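Local coordinates for synaptonemal complex protein 2 (Mus musculus, PDB 5IWZ) that is a major component of the axial and lateral elements of meiotic synaptonemal complexes, required for chromosome synapsis and for insertion of SYCP3 into them, at residues Phe284-Leu296 against Val363-Phe377. Residues are numbered along the deposited sequence; the frame is centred on the assembly and turned at random.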
loop_
_atom_site.group_PDB
_atom_site.type_symbol
_atom_site.label_atom_id
_atom_site.label_comp_id
_atom_site.label_asym_id
_atom_site.label_seq_id
_atom_site.Cartn_x
_atom_site.Cartn_y
_atom_site.Cartn_z
ATOM N N PHE A 284 -18.015 9.735 -9.580
ATOM C CA PHE A 284 -19.249 9.768 -10.356
ATOM C C PHE A 284 -20.041 8.484 -10.159
ATOM O O PHE A 284 -19.449 7.399 -10.111
ATOM C CB PHE A 284 -18.985 9.928 -11.869
ATOM C CG PHE A 284 -18.412 11.266 -12.255
ATOM C CD1 PHE A 284 -19.108 12.428 -12.011
ATOM C CD2 PHE A 284 -17.175 11.351 -12.870
ATOM C CE1 PHE A 284 -18.585 13.660 -12.368
ATOM C CE2 PHE A 284 -16.644 12.580 -13.232
ATOM C CZ PHE A 284 -17.355 13.734 -12.979
ATOM N N PRO A 285 -21.369 8.558 -10.094
ATOM C CA PRO A 285 -22.163 7.338 -10.205
ATOM C C PRO A 285 -22.092 6.812 -11.624
ATOM O O PRO A 285 -21.968 7.566 -12.594
ATOM C CB PRO A 285 -23.582 7.794 -9.836
ATOM C CG PRO A 285 -23.623 9.232 -10.229
ATOM C CD PRO A 285 -22.214 9.768 -10.041
ATOM N N CYS A 286 -22.127 5.495 -11.735
ATOM C CA CYS A 286 -21.942 4.804 -13.000
ATOM C C CYS A 286 -23.129 3.877 -13.246
ATOM O O CYS A 286 -23.647 3.254 -12.311
ATOM C CB CYS A 286 -20.633 4.015 -12.981
ATOM S SG CYS A 286 -20.342 2.943 -14.390
ATOM N N LEU A 287 -23.573 3.813 -14.498
ATOM C CA LEU A 287 -24.756 3.024 -14.831
ATOM C C LEU A 287 -24.426 1.539 -14.939
ATOM O O LEU A 287 -25.184 0.700 -14.444
ATOM C CB LEU A 287 -25.367 3.527 -16.148
ATOM C CG LEU A 287 -25.729 5.017 -16.129
ATOM C CD1 LEU A 287 -26.081 5.517 -17.535
ATOM C CD2 LEU A 287 -26.904 5.273 -15.146
ATOM N N SER A 288 -23.313 1.205 -15.595
ATOM C CA SER A 288 -22.837 -0.162 -15.783
ATOM C C SER A 288 -21.400 -0.121 -16.301
ATOM O O SER A 288 -20.993 0.831 -16.979
ATOM C CB SER A 288 -23.729 -0.947 -16.759
ATOM O OG SER A 288 -23.782 -0.303 -18.014
ATOM N N ALA A 289 -20.635 -1.159 -15.965
ATOM C CA ALA A 289 -19.242 -1.265 -16.371
ATOM C C ALA A 289 -19.011 -2.632 -16.985
ATOM O O ALA A 289 -19.653 -3.607 -16.588
ATOM C CB ALA A 289 -18.292 -1.047 -15.187
ATOM N N PHE A 290 -18.106 -2.681 -17.978
ATOM C CA PHE A 290 -17.774 -3.880 -18.745
ATOM C C PHE A 290 -16.262 -4.035 -18.910
ATOM O O PHE A 290 -15.553 -3.061 -19.177
ATOM C CB PHE A 290 -18.412 -3.852 -20.146
ATOM C CG PHE A 290 -19.906 -3.975 -20.122
ATOM C CD1 PHE A 290 -20.517 -5.183 -20.410
ATOM C CD2 PHE A 290 -20.703 -2.893 -19.761
ATOM C CE1 PHE A 290 -21.901 -5.306 -20.363
ATOM C CE2 PHE A 290 -22.092 -3.010 -19.713
ATOM C CZ PHE A 290 -22.690 -4.215 -20.016
ATOM N N LEU A 291 -15.780 -5.269 -18.762
ATOM C CA LEU A 291 -14.437 -5.669 -19.191
ATOM C C LEU A 291 -14.595 -6.497 -20.459
ATOM O O LEU A 291 -15.072 -7.632 -20.397
ATOM C CB LEU A 291 -13.727 -6.470 -18.103
ATOM C CG LEU A 291 -12.394 -7.077 -18.529
ATOM C CD1 LEU A 291 -11.457 -5.947 -18.927
ATOM C CD2 LEU A 291 -11.787 -7.872 -17.379
ATOM N N GLY A 292 -14.197 -5.942 -21.604
ATOM C CA GLY A 292 -14.501 -6.619 -22.854
ATOM C C GLY A 292 -16.012 -6.706 -23.008
ATOM O O GLY A 292 -16.725 -5.695 -22.940
ATOM N N LYS A 293 -16.530 -7.921 -23.183
ATOM C CA LYS A 293 -17.967 -8.124 -23.324
ATOM C C LYS A 293 -18.670 -8.469 -22.015
ATOM O O LYS A 293 -19.898 -8.584 -22.008
ATOM C CB LYS A 293 -18.251 -9.227 -24.353
ATOM N N TYR A 294 -17.945 -8.642 -20.913
ATOM C CA TYR A 294 -18.533 -9.159 -19.681
ATOM C C TYR A 294 -18.927 -8.022 -18.744
ATOM O O TYR A 294 -18.099 -7.170 -18.410
ATOM C CB TYR A 294 -17.562 -10.093 -18.961
ATOM C CG TYR A 294 -16.898 -11.132 -19.834
ATOM C CD1 TYR A 294 -15.550 -11.028 -20.153
ATOM C CD2 TYR A 294 -17.604 -12.229 -20.320
ATOM C CE1 TYR A 294 -14.926 -11.974 -20.937
ATOM C CE2 TYR A 294 -16.985 -13.184 -21.110
ATOM C CZ TYR A 294 -15.643 -13.049 -21.414
ATOM O OH TYR A 294 -15.013 -13.990 -22.199
ATOM N N GLU A 295 -20.174 -8.032 -18.283
ATOM C CA GLU A 295 -20.606 -7.013 -17.336
ATOM C C GLU A 295 -20.004 -7.296 -15.964
ATOM O O GLU A 295 -20.054 -8.425 -15.474
ATOM C CB GLU A 295 -22.136 -6.943 -17.255
ATOM C CG GLU A 295 -22.656 -5.886 -16.261
ATOM C CD GLU A 295 -24.132 -5.503 -16.478
ATOM O OE1 GLU A 295 -24.897 -6.323 -17.035
ATOM O OE2 GLU A 295 -24.527 -4.378 -16.088
ATOM N N LEU A 296 -19.412 -6.274 -15.358
ATOM C CA LEU A 296 -18.885 -6.384 -14.007
ATOM C C LEU A 296 -20.021 -6.216 -13.006
ATOM O O LEU A 296 -20.989 -5.495 -13.263
ATOM C CB LEU A 296 -17.814 -5.318 -13.766
ATOM C CG LEU A 296 -16.666 -5.295 -14.776
ATOM C CD1 LEU A 296 -15.721 -4.141 -14.475
ATOM C CD2 LEU A 296 -15.917 -6.613 -14.734
ATOM N N VAL A 363 -6.152 -7.741 -19.000
ATOM C CA VAL A 363 -6.218 -7.825 -17.550
ATOM C C VAL A 363 -7.290 -8.834 -17.168
ATOM O O VAL A 363 -8.112 -9.249 -17.987
ATOM C CB VAL A 363 -6.475 -6.459 -16.884
ATOM C CG1 VAL A 363 -5.362 -5.493 -17.255
ATOM C CG2 VAL A 363 -7.847 -5.906 -17.283
ATOM N N LYS A 364 -7.259 -9.250 -15.909
ATOM C CA LYS A 364 -8.204 -10.239 -15.405
ATOM C C LYS A 364 -8.916 -9.660 -14.197
ATOM O O LYS A 364 -8.268 -9.230 -13.240
ATOM C CB LYS A 364 -7.498 -11.545 -15.042
ATOM C CG LYS A 364 -8.427 -12.645 -14.562
ATOM C CD LYS A 364 -7.622 -13.830 -14.036
ATOM C CE LYS A 364 -8.507 -15.018 -13.684
ATOM N NZ LYS A 364 -7.728 -16.149 -13.084
ATOM N N ILE A 365 -10.242 -9.629 -14.246
ATOM C CA ILE A 365 -11.050 -9.130 -13.141
ATOM C C ILE A 365 -12.181 -10.121 -12.924
ATOM O O ILE A 365 -12.950 -10.397 -13.850
ATOM C CB ILE A 365 -11.602 -7.718 -13.416
ATOM C CG1 ILE A 365 -10.472 -6.735 -13.724
ATOM C CG2 ILE A 365 -12.388 -7.211 -12.232
ATOM C CD1 ILE A 365 -10.957 -5.333 -13.963
ATOM N N SER A 366 -12.273 -10.652 -11.706
ATOM C CA SER A 366 -13.260 -11.665 -11.320
ATOM C C SER A 366 -13.334 -12.798 -12.347
ATOM O O SER A 366 -14.390 -13.124 -12.892
ATOM C CB SER A 366 -14.638 -11.035 -11.074
ATOM O OG SER A 366 -14.985 -10.071 -12.055
ATOM N N LYS A 367 -12.173 -13.409 -12.589
ATOM C CA LYS A 367 -12.012 -14.552 -13.494
ATOM C C LYS A 367 -12.504 -14.270 -14.912
ATOM O O LYS A 367 -12.749 -15.209 -15.677
ATOM C CB LYS A 367 -12.690 -15.818 -12.943
ATOM C CG LYS A 367 -11.708 -16.752 -12.226
ATOM C CD LYS A 367 -10.987 -17.701 -13.196
ATOM C CE LYS A 367 -9.970 -18.585 -12.477
ATOM N NZ LYS A 367 -10.547 -19.206 -11.258
ATOM N N LYS A 368 -12.646 -12.998 -15.288
ATOM C CA LYS A 368 -12.873 -12.597 -16.670
ATOM C C LYS A 368 -11.676 -11.784 -17.146
ATOM O O LYS A 368 -10.993 -11.147 -16.344
ATOM C CB LYS A 368 -14.155 -11.778 -16.808
ATOM C CG LYS A 368 -15.423 -12.569 -16.521
ATOM C CD LYS A 368 -16.493 -11.652 -15.938
ATOM C CE LYS A 368 -17.883 -12.244 -16.084
ATOM N NZ LYS A 368 -18.936 -11.200 -16.127
ATOM N N GLU A 369 -11.413 -11.818 -18.451
ATOM C CA GLU A 369 -10.260 -11.133 -19.020
ATOM C C GLU A 369 -10.669 -10.248 -20.188
ATOM O O GLU A 369 -11.635 -10.528 -20.897
ATOM C CB GLU A 369 -9.193 -12.098 -19.516
ATOM C CG GLU A 369 -8.926 -13.272 -18.637
ATOM C CD GLU A 369 -7.998 -14.257 -19.320
ATOM O OE1 GLU A 369 -8.488 -15.107 -20.091
ATOM O OE2 GLU A 369 -6.769 -14.186 -19.119
ATOM N N GLY A 370 -9.905 -9.183 -20.383
ATOM C CA GLY A 370 -10.149 -8.289 -21.492
ATOM C C GLY A 370 -9.070 -7.232 -21.555
ATOM O O GLY A 370 -8.233 -7.099 -20.657
ATOM N N LYS A 371 -9.149 -6.441 -22.617
ATOM C CA LYS A 371 -8.201 -5.392 -22.936
ATOM C C LYS A 371 -8.869 -4.031 -22.963
ATOM O O LYS A 371 -8.203 -3.025 -23.215
ATOM C CB LYS A 371 -7.559 -5.672 -24.309
ATOM C CG LYS A 371 -6.133 -5.167 -24.468
ATOM C CD LYS A 371 -5.633 -5.393 -25.900
ATOM C CE LYS A 371 -4.152 -5.011 -26.075
ATOM N NZ LYS A 371 -3.927 -3.529 -26.252
ATOM N N GLU A 372 -10.175 -3.975 -22.765
ATOM C CA GLU A 372 -10.883 -2.710 -22.800
ATOM C C GLU A 372 -11.891 -2.685 -21.665
ATOM O O GLU A 372 -12.541 -3.690 -21.377
ATOM C CB GLU A 372 -11.580 -2.504 -24.154
ATOM C CG GLU A 372 -12.363 -3.717 -24.620
ATOM C CD GLU A 372 -12.931 -3.539 -26.014
ATOM O OE1 GLU A 372 -12.814 -4.481 -26.838
ATOM O OE2 GLU A 372 -13.480 -2.445 -26.284
ATOM N N LEU A 373 -11.984 -1.539 -21.009
ATOM C CA LEU A 373 -12.943 -1.289 -19.947
ATOM C C LEU A 373 -13.926 -0.235 -20.432
ATOM O O LEU A 373 -13.510 0.810 -20.942
ATOM C CB LEU A 373 -12.238 -0.809 -18.676
ATOM C CG LEU A 373 -11.550 -1.889 -17.847
ATOM C CD1 LEU A 373 -10.535 -1.230 -16.919
ATOM C CD2 LEU A 373 -12.591 -2.662 -17.041
ATOM N N LEU A 374 -15.217 -0.513 -20.269
ATOM C CA LEU A 374 -16.294 0.371 -20.693
ATOM C C LEU A 374 -17.084 0.816 -19.471
ATOM O O LEU A 374 -17.480 -0.012 -18.646
ATOM C CB LEU A 374 -17.234 -0.332 -21.684
ATOM C CG LEU A 374 -16.833 -0.491 -23.151
ATOM C CD1 LEU A 374 -15.536 -1.317 -23.355
ATOM C CD2 LEU A 374 -17.995 -1.119 -23.906
ATOM N N PHE A 375 -17.293 2.121 -19.346
ATOM C CA PHE A 375 -18.079 2.699 -18.268
ATOM C C PHE A 375 -19.191 3.533 -18.892
ATOM O O PHE A 375 -18.913 4.433 -19.696
ATOM C CB PHE A 375 -17.210 3.567 -17.351
ATOM C CG PHE A 375 -16.031 2.839 -16.733
ATOM C CD1 PHE A 375 -16.148 2.233 -15.481
ATOM C CD2 PHE A 375 -14.823 2.758 -17.398
ATOM C CE1 PHE A 375 -15.076 1.568 -14.907
ATOM C CE2 PHE A 375 -13.734 2.089 -16.832
ATOM C CZ PHE A 375 -13.864 1.498 -15.583
ATOM N N TYR A 376 -20.439 3.227 -18.542
ATOM C CA TYR A 376 -21.592 4.005 -18.997
ATOM C C TYR A 376 -22.036 4.960 -17.896
ATOM O O TYR A 376 -22.248 4.546 -16.751
ATOM C CB TYR A 376 -22.758 3.094 -19.390
ATOM C CG TYR A 376 -22.532 2.295 -20.657
ATOM C CD1 TYR A 376 -21.915 1.047 -20.608
ATOM C CD2 TYR A 376 -22.934 2.781 -21.895
ATOM C CE1 TYR A 376 -21.699 0.308 -21.754
ATOM C CE2 TYR A 376 -22.729 2.044 -23.057
ATOM C CZ TYR A 376 -22.114 0.810 -22.975
ATOM O OH TYR A 376 -21.900 0.073 -24.112
ATOM N N PHE A 377 -22.168 6.233 -18.247
ATOM C CA PHE A 377 -22.543 7.290 -17.325
ATOM C C PHE A 377 -23.769 8.036 -17.840
ATOM O O PHE A 377 -24.047 8.053 -19.039
ATOM C CB PHE A 377 -21.408 8.303 -17.147
ATOM C CG PHE A 377 -20.165 7.734 -16.515
ATOM C CD1 PHE A 377 -20.053 7.631 -15.132
ATOM C CD2 PHE A 377 -19.101 7.342 -17.304
ATOM C CE1 PHE A 377 -18.888 7.132 -14.546
ATOM C CE2 PHE A 377 -17.934 6.834 -16.727
ATOM C CZ PHE A 377 -17.836 6.720 -15.350
#
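Tyr-294 offers one face of its ring to Lys-368, whose CG sits 4.2 Å from the ring centroid in a CH-pi contact, while Glu-369 O lies in plane at the ring edge near CE1. Phe-290 and Tyr-376 meet obliquely, planes at 80°, with Phe-290 CD2 3.9 Å from Tyr-376 CE1; Glu-295 CG covers one face of the Phe-290 ring toward its rim, and Lys-293 O lies in plane at its edge. At the far end Cys-286 SG stands above the face of Phe-377, 4.8 Å from its centroid, and Pro-285 O lies in plane at that ring's edge, 3.2 Å from CD1.

Phe-290 and Tyr-376 belong to an antiparallel pairing of 288-291 with 372-377. Phe-290 and Leu-374 exchange two bonds, N to O each way, and Gly-292 N gives a nearly straight one to Glu-372 O (2.8 Å). Ala-289, Leu-291, Leu-373 and Phe-375 share the sheet face opposite Phe-290 and Tyr-376; there Phe-375 also meets Phe-320 edge-to-face.

The chain turns a corner at Lys-371, and Leu-291 fills the angle. With CG anti to the backbone N (chi1 173°), its CD1 packs on Val-363 CG2 and Leu-373 CD2, its CD2 on Ile-365. CD1 also rests against Gly-370 CA.

Lys-368, bent at chi2 (149°), crosses Tyr-294 with CD and CE against its CB, and NZ makes a weak bond to Glu-295 O (3.1 Å). Cut back to alanine, Lys-368 would probably leave the Glu-295 carbonyl without this bond and the face of Tyr-294 without its aliphatic cover.

Within the Spt16M-like domain, from a PH-related clan, backbone bonds and apolar packing thus join the central strands, whereas the hairpin of strands 362-365 and 368-370 meets 284-296 through apolar and CH-pi contacts and one weak NZ bond, a join that owes nothing to a salt bridge between the two segments.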